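Local coordinates for chromosomal replication initiator protein DNAA (Helicobacter pylori, PDB 2WP0) that probably starts chromosome replication by binding, in its ATP-bound form, the replication origin, and is seen here as its N-terminal piece, whose domain I serves oligomerization and binding of regulators, at residues K9-L14 / E68-N73; T56-K61 / V85-A90. All blocks are in the same frame, centred on the assembly; numbering follows the deposited sequence.

Contact 1: K9-L14 / E68-N73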
loop_
_atom_site.group_PDB
_atom_site.type_symbol
_atom_site.label_atom_id
_atom_site.label_comp_id
_atom_site.label_asym_id
_atom_site.label_seq_id
_atom_site.Cartn_x
_atom_site.Cartn_y
_atom_site.Cartn_z
ATOM N N LYS D 9 14.124 26.105 39.718
ATOM C CA LYS D 9 14.504 24.975 40.531
ATOM C C LYS D 9 13.293 24.261 41.121
ATOM O O LYS D 9 13.227 23.030 41.105
ATOM C CB LYS D 9 15.419 25.449 41.657
ATOM C CG LYS D 9 16.622 24.568 41.862
ATOM C CD LYS D 9 17.572 24.724 40.698
ATOM C CE LYS D 9 18.449 23.505 40.539
ATOM N NZ LYS D 9 19.420 23.727 39.433
ATOM N N GLU D 10 12.330 25.011 41.652
ATOM C CA GLU D 10 11.360 24.330 42.493
ATOM C C GLU D 10 10.061 23.875 41.831
ATOM O O GLU D 10 9.484 22.866 42.232
ATOM C CB GLU D 10 11.121 25.094 43.784
ATOM C CG GLU D 10 12.415 25.443 44.533
ATOM C CD GLU D 10 13.464 24.319 44.509
ATOM O OE1 GLU D 10 13.970 23.953 45.588
ATOM O OE2 GLU D 10 13.807 23.822 43.419
ATOM N N ILE D 11 9.601 24.619 40.833
ATOM C CA ILE D 11 8.610 24.102 39.904
ATOM C C ILE D 11 8.976 22.661 39.500
ATOM O O ILE D 11 8.122 21.766 39.538
ATOM C CB ILE D 11 8.497 25.010 38.648
ATOM C CG1 ILE D 11 8.310 26.470 39.057
ATOM C CG2 ILE D 11 7.358 24.569 37.747
ATOM C CD1 ILE D 11 7.862 27.363 37.947
ATOM N N LEU D 12 10.246 22.439 39.145
ATOM C CA LEU D 12 10.718 21.115 38.737
ATOM C C LEU D 12 10.567 20.030 39.801
ATOM O O LEU D 12 10.357 18.866 39.474
ATOM C CB LEU D 12 12.170 21.170 38.300
ATOM C CG LEU D 12 12.429 21.853 36.969
ATOM C CD1 LEU D 12 12.684 23.332 37.178
ATOM C CD2 LEU D 12 13.631 21.227 36.321
ATOM N N ALA D 13 10.687 20.402 41.068
ATOM C CA ALA D 13 10.563 19.428 42.136
ATOM C C ALA D 13 9.115 18.975 42.313
ATOM O O ALA D 13 8.852 17.824 42.688
ATOM C CB ALA D 13 11.112 19.986 43.428
ATOM N N LEU D 14 8.175 19.882 42.057
ATOM C CA LEU D 14 6.758 19.544 42.159
ATOM C C LEU D 14 6.420 18.559 41.084
ATOM O O LEU D 14 5.507 17.734 41.214
ATOM C CB LEU D 14 5.893 20.780 41.951
ATOM C CG LEU D 14 5.310 21.443 43.193
ATOM C CD1 LEU D 14 4.377 22.563 42.776
ATOM C CD2 LEU D 14 4.587 20.423 44.095
ATOM N N GLU D 68 -2.344 22.012 35.694
ATOM C CA GLU D 68 -2.806 21.355 36.911
ATOM C C GLU D 68 -1.885 21.645 38.087
ATOM O O GLU D 68 -2.142 22.533 38.890
ATOM C CB GLU D 68 -2.876 19.850 36.666
ATOM C CG GLU D 68 -3.379 19.041 37.833
ATOM C CD GLU D 68 -4.059 17.766 37.376
ATOM O OE1 GLU D 68 -3.372 16.827 36.915
ATOM O OE2 GLU D 68 -5.301 17.706 37.457
ATOM N N ILE D 69 -0.808 20.873 38.172
ATOM C CA ILE D 69 0.266 21.078 39.146
ATOM C C ILE D 69 0.440 22.528 39.629
ATOM O O ILE D 69 0.556 22.769 40.831
ATOM C CB ILE D 69 1.608 20.589 38.574
ATOM C CG1 ILE D 69 1.571 19.073 38.353
ATOM C CG2 ILE D 69 2.761 21.020 39.479
ATOM C CD1 ILE D 69 2.873 18.506 37.884
ATOM N N LEU D 70 0.464 23.477 38.691
ATOM C CA LEU D 70 0.635 24.892 39.017
ATOM C C LEU D 70 -0.553 25.493 39.777
ATOM O O LEU D 70 -0.366 26.125 40.827
ATOM C CB LEU D 70 0.903 25.709 37.757
ATOM C CG LEU D 70 2.322 25.693 37.199
ATOM C CD1 LEU D 70 2.480 26.722 36.078
ATOM C CD2 LEU D 70 3.314 25.959 38.317
ATOM N N SER D 71 -1.765 25.303 39.245
ATOM C CA SER D 71 -2.988 25.813 39.873
ATOM C C SER D 71 -3.171 25.287 41.291
ATOM O O SER D 71 -3.676 25.991 42.170
ATOM C CB SER D 71 -4.215 25.427 39.050
ATOM O OG SER D 71 -4.125 25.908 37.727
ATOM N N GLN D 72 -2.767 24.038 41.500
ATOM C CA GLN D 72 -2.947 23.355 42.771
ATOM C C GLN D 72 -1.864 23.718 43.794
ATOM O O GLN D 72 -1.871 23.197 44.916
ATOM C CB GLN D 72 -2.962 21.841 42.544
ATOM C CG GLN D 72 -3.111 21.035 43.813
ATOM C CD GLN D 72 -2.219 19.824 43.822
ATOM O OE1 GLN D 72 -1.805 19.336 42.762
ATOM N NE2 GLN D 72 -1.910 19.324 45.018
ATOM N N ASN D 73 -0.944 24.611 43.421
ATOM C CA ASN D 73 0.120 25.039 44.336
ATOM C C ASN D 73 0.370 26.555 44.390
ATOM O O ASN D 73 0.058 27.282 43.448
ATOM C CB ASN D 73 1.419 24.294 44.023
ATOM C CG ASN D 73 1.486 22.928 44.685
ATOM O OD1 ASN D 73 1.514 22.821 45.911
ATOM N ND2 ASN D 73 1.518 21.878 43.875
#
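In the helical layer of DnaA domain I, the N-terminal helix 6-16 packs against the end of the long helix 52-71, and L14 is at the centre, lying against both I69 and N73. L14 and N73 approach from opposite directions. Both methyls of L14 lie against the amide of N73 in close van der Waals contact: CD1 of L14 is 3.1 Å and CD2 of L14 3.4 Å from ND2 of N73, lengths that the resolution of 2.67 Å does not secure, while CB of N73 also comes within 3.6 Å of L14 CD1. The same ND2 of N73 donates a weak hydrogen bond of 3.3 Å to the carbonyl O of I69 in its own segment, which weakly links the amide to the last turn of the helix.

I69 also packs on L14. Its CG2, anti to the backbone N (chi1 -65°), lies 4.0 Å from L14 CD1. One turn earlier on helix 6-16, I11 CG2 meets L70 CD2 at 4.3 Å; I11 also touches F47 and L70 touches A45, both of strand 44-49. Across the contact the two helices therefore hold together by apolar and van der Waals contact, and L14 offers the amide of N73 no polar partner.

Contact 2: T56-K61 / V85-A90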
loop_
_atom_site.group_PDB
_atom_site.type_symbol
_atom_site.label_atom_id
_atom_site.label_comp_id
_atom_site.label_asym_id
_atom_site.label_seq_id
_atom_site.Cartn_x
_atom_site.Cartn_y
_atom_site.Cartn_z
ATOM N N THR D 56 7.019 21.622 21.639
ATOM C CA THR D 56 5.767 21.071 21.130
ATOM C C THR D 56 5.341 19.790 21.838
ATOM O O THR D 56 4.168 19.638 22.191
ATOM C CB THR D 56 5.845 20.827 19.613
ATOM O OG1 THR D 56 5.896 22.086 18.946
ATOM C CG2 THR D 56 4.629 20.055 19.114
ATOM N N THR D 57 6.283 18.869 22.042
ATOM C CA THR D 57 5.957 17.577 22.659
ATOM C C THR D 57 5.561 17.747 24.108
ATOM O O THR D 57 4.540 17.228 24.565
ATOM C CB THR D 57 7.122 16.595 22.572
ATOM O OG1 THR D 57 7.484 16.433 21.191
ATOM C CG2 THR D 57 6.724 15.241 23.184
ATOM N N ILE D 58 6.385 18.495 24.823
ATOM C CA ILE D 58 6.060 18.810 26.184
ATOM C C ILE D 58 4.647 19.399 26.191
ATOM O O ILE D 58 3.753 18.841 26.838
ATOM C CB ILE D 58 7.086 19.773 26.802
ATOM C CG1 ILE D 58 8.433 19.092 26.962
ATOM C CG2 ILE D 58 6.644 20.230 28.165
ATOM C CD1 ILE D 58 9.404 19.953 27.697
ATOM N N THR D 59 4.439 20.499 25.460
ATOM C CA THR D 59 3.137 21.183 25.465
ATOM C C THR D 59 1.979 20.206 25.186
ATOM O O THR D 59 0.956 20.220 25.867
ATOM C CB THR D 59 3.063 22.350 24.460
ATOM O OG1 THR D 59 3.666 23.526 25.003
ATOM C CG2 THR D 59 1.625 22.666 24.163
ATOM N N ALA D 60 2.161 19.341 24.192
ATOM C CA ALA D 60 1.141 18.358 23.843
ATOM C C ALA D 60 0.926 17.296 24.934
ATOM O O ALA D 60 -0.208 16.944 25.239
ATOM C CB ALA D 60 1.444 17.706 22.476
ATOM N N LYS D 61 1.985 16.769 25.531
ATOM C CA LYS D 61 1.749 15.673 26.462
ATOM C C LYS D 61 1.710 16.024 27.949
ATOM O O LYS D 61 1.274 15.206 28.754
ATOM C CB LYS D 61 2.651 14.461 26.183
ATOM C CG LYS D 61 4.130 14.734 26.111
ATOM C CD LYS D 61 4.890 13.410 26.044
ATOM C CE LYS D 61 4.154 12.406 25.175
ATOM N NZ LYS D 61 4.170 11.059 25.813
ATOM N N VAL D 85 -0.205 27.684 31.393
ATOM C CA VAL D 85 1.209 27.497 31.095
ATOM C C VAL D 85 1.479 27.723 29.614
ATOM O O VAL D 85 0.703 27.287 28.751
ATOM C CB VAL D 85 1.727 26.111 31.515
ATOM C CG1 VAL D 85 1.556 25.905 33.010
ATOM C CG2 VAL D 85 1.007 25.029 30.747
ATOM N N ARG D 86 2.568 28.430 29.331
ATOM C CA ARG D 86 2.999 28.663 27.968
ATOM C C ARG D 86 4.484 28.394 27.898
ATOM O O ARG D 86 5.271 29.103 28.508
ATOM C CB ARG D 86 2.722 30.104 27.553
ATOM C CG ARG D 86 3.130 30.421 26.109
ATOM C CD ARG D 86 1.911 30.343 25.173
ATOM N NE ARG D 86 0.803 31.170 25.634
ATOM C CZ ARG D 86 -0.428 31.160 25.118
ATOM N NH1 ARG D 86 -0.720 30.361 24.096
ATOM N NH2 ARG D 86 -1.383 31.951 25.629
ATOM N N ILE D 87 4.866 27.353 27.171
ATOM C CA ILE D 87 6.283 27.093 26.938
ATOM C C ILE D 87 6.720 27.482 25.515
ATOM O O ILE D 87 5.932 27.391 24.568
ATOM C CB ILE D 87 6.663 25.648 27.269
ATOM C CG1 ILE D 87 7.608 25.115 26.204
ATOM C CG2 ILE D 87 5.432 24.777 27.385
ATOM C CD1 ILE D 87 8.441 23.993 26.691
ATOM N N GLU D 88 7.964 27.938 25.384
ATOM C CA GLU D 88 8.459 28.468 24.121
ATOM C C GLU D 88 9.869 27.996 23.834
ATOM O O GLU D 88 10.479 27.341 24.662
ATOM C CB GLU D 88 8.481 29.986 24.178
ATOM C CG GLU D 88 7.136 30.659 24.044
ATOM C CD GLU D 88 7.202 32.132 24.430
ATOM O OE1 GLU D 88 7.620 32.425 25.571
ATOM O OE2 GLU D 88 6.847 32.999 23.601
ATOM N N VAL D 89 10.388 28.346 22.658
ATOM C CA VAL D 89 11.806 28.123 22.338
ATOM C C VAL D 89 12.627 29.362 22.735
ATOM O O VAL D 89 12.070 30.451 22.901
ATOM C CB VAL D 89 12.023 27.759 20.834
ATOM C CG1 VAL D 89 13.422 27.199 20.604
ATOM C CG2 VAL D 89 10.991 26.752 20.375
ATOM N N ALA D 90 13.945 29.204 22.849
ATOM C CA ALA D 90 14.782 30.177 23.562
ATOM C C ALA D 90 15.158 31.519 22.879
ATOM O O ALA D 90 14.778 32.581 23.365
ATOM C CB ALA D 90 16.008 29.477 24.129
#
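I87 of strand 84-89 reaches from the sheet to helix 52-71 and lodges against I58 and T59, one branch for each. Its CG2 meets OG1 of T59 at 3.2 Å, and its CD1 meets CD1 of I58 at 4.3 Å. The backbones come nearest at the same place, with CA of T59 and CA of I87 6.9 Å apart, and all three residues direct their CB toward the other segment.

The side chain of T59 slides past that of I87 in the opposite direction. At chi1 -81° its OG1 stands anti to the carbonyl carbon, beside the backbone N, and its CG2 is anti to that N. In this setting the hydroxyl faces the strand but has only a methyl there; its polar partner is the carbonyl O of C55, one turn back in the same helix. I87 itself has a chi1 of 138°, off the staggered values, and at 2.67 Å no strain should be read from it. I58 is extended, its chi2 of -174° carrying CD1 out from the helix to the end of I87, and both isoleucines are buried.

Strand 44-49, helix 52-71 and strand 84-89 form a beta-alpha-beta unit, with the two strands parallel and adjacent, and this contact fastens the helix to the second strand. That strand is held in the sheet by backbone hydrogen bonds, R86 with A45 and F47, and E88 with F47 and A49. I87 also touches A49, C55 and L33, while I58 continues to L33 and to Y29 of helix 23-30, so the contact joins the sheet to a second helix through helix 52-71.

In the fold
Both contacts use helix 52-71, at different points along it: contact 2 sits on residues 56-61 and contact 1 at the C-terminal end, with centres about 16 Å apart and on opposite sides of the chain's centre. Contact 2 ties the helix to strand 84-89 of the sheet, whereas contact 1 ties it to helix 6-16. They touch where L70 CD1 of contact 1 lies 3.3 Å from V85 CG1 of contact 2, a value uncertain at this resolution, while F47 of the central strand 44-49 touches both I11 and V85. Together they draw the chain's first helix, its longest helix and its last strand into one apolar core of domain I.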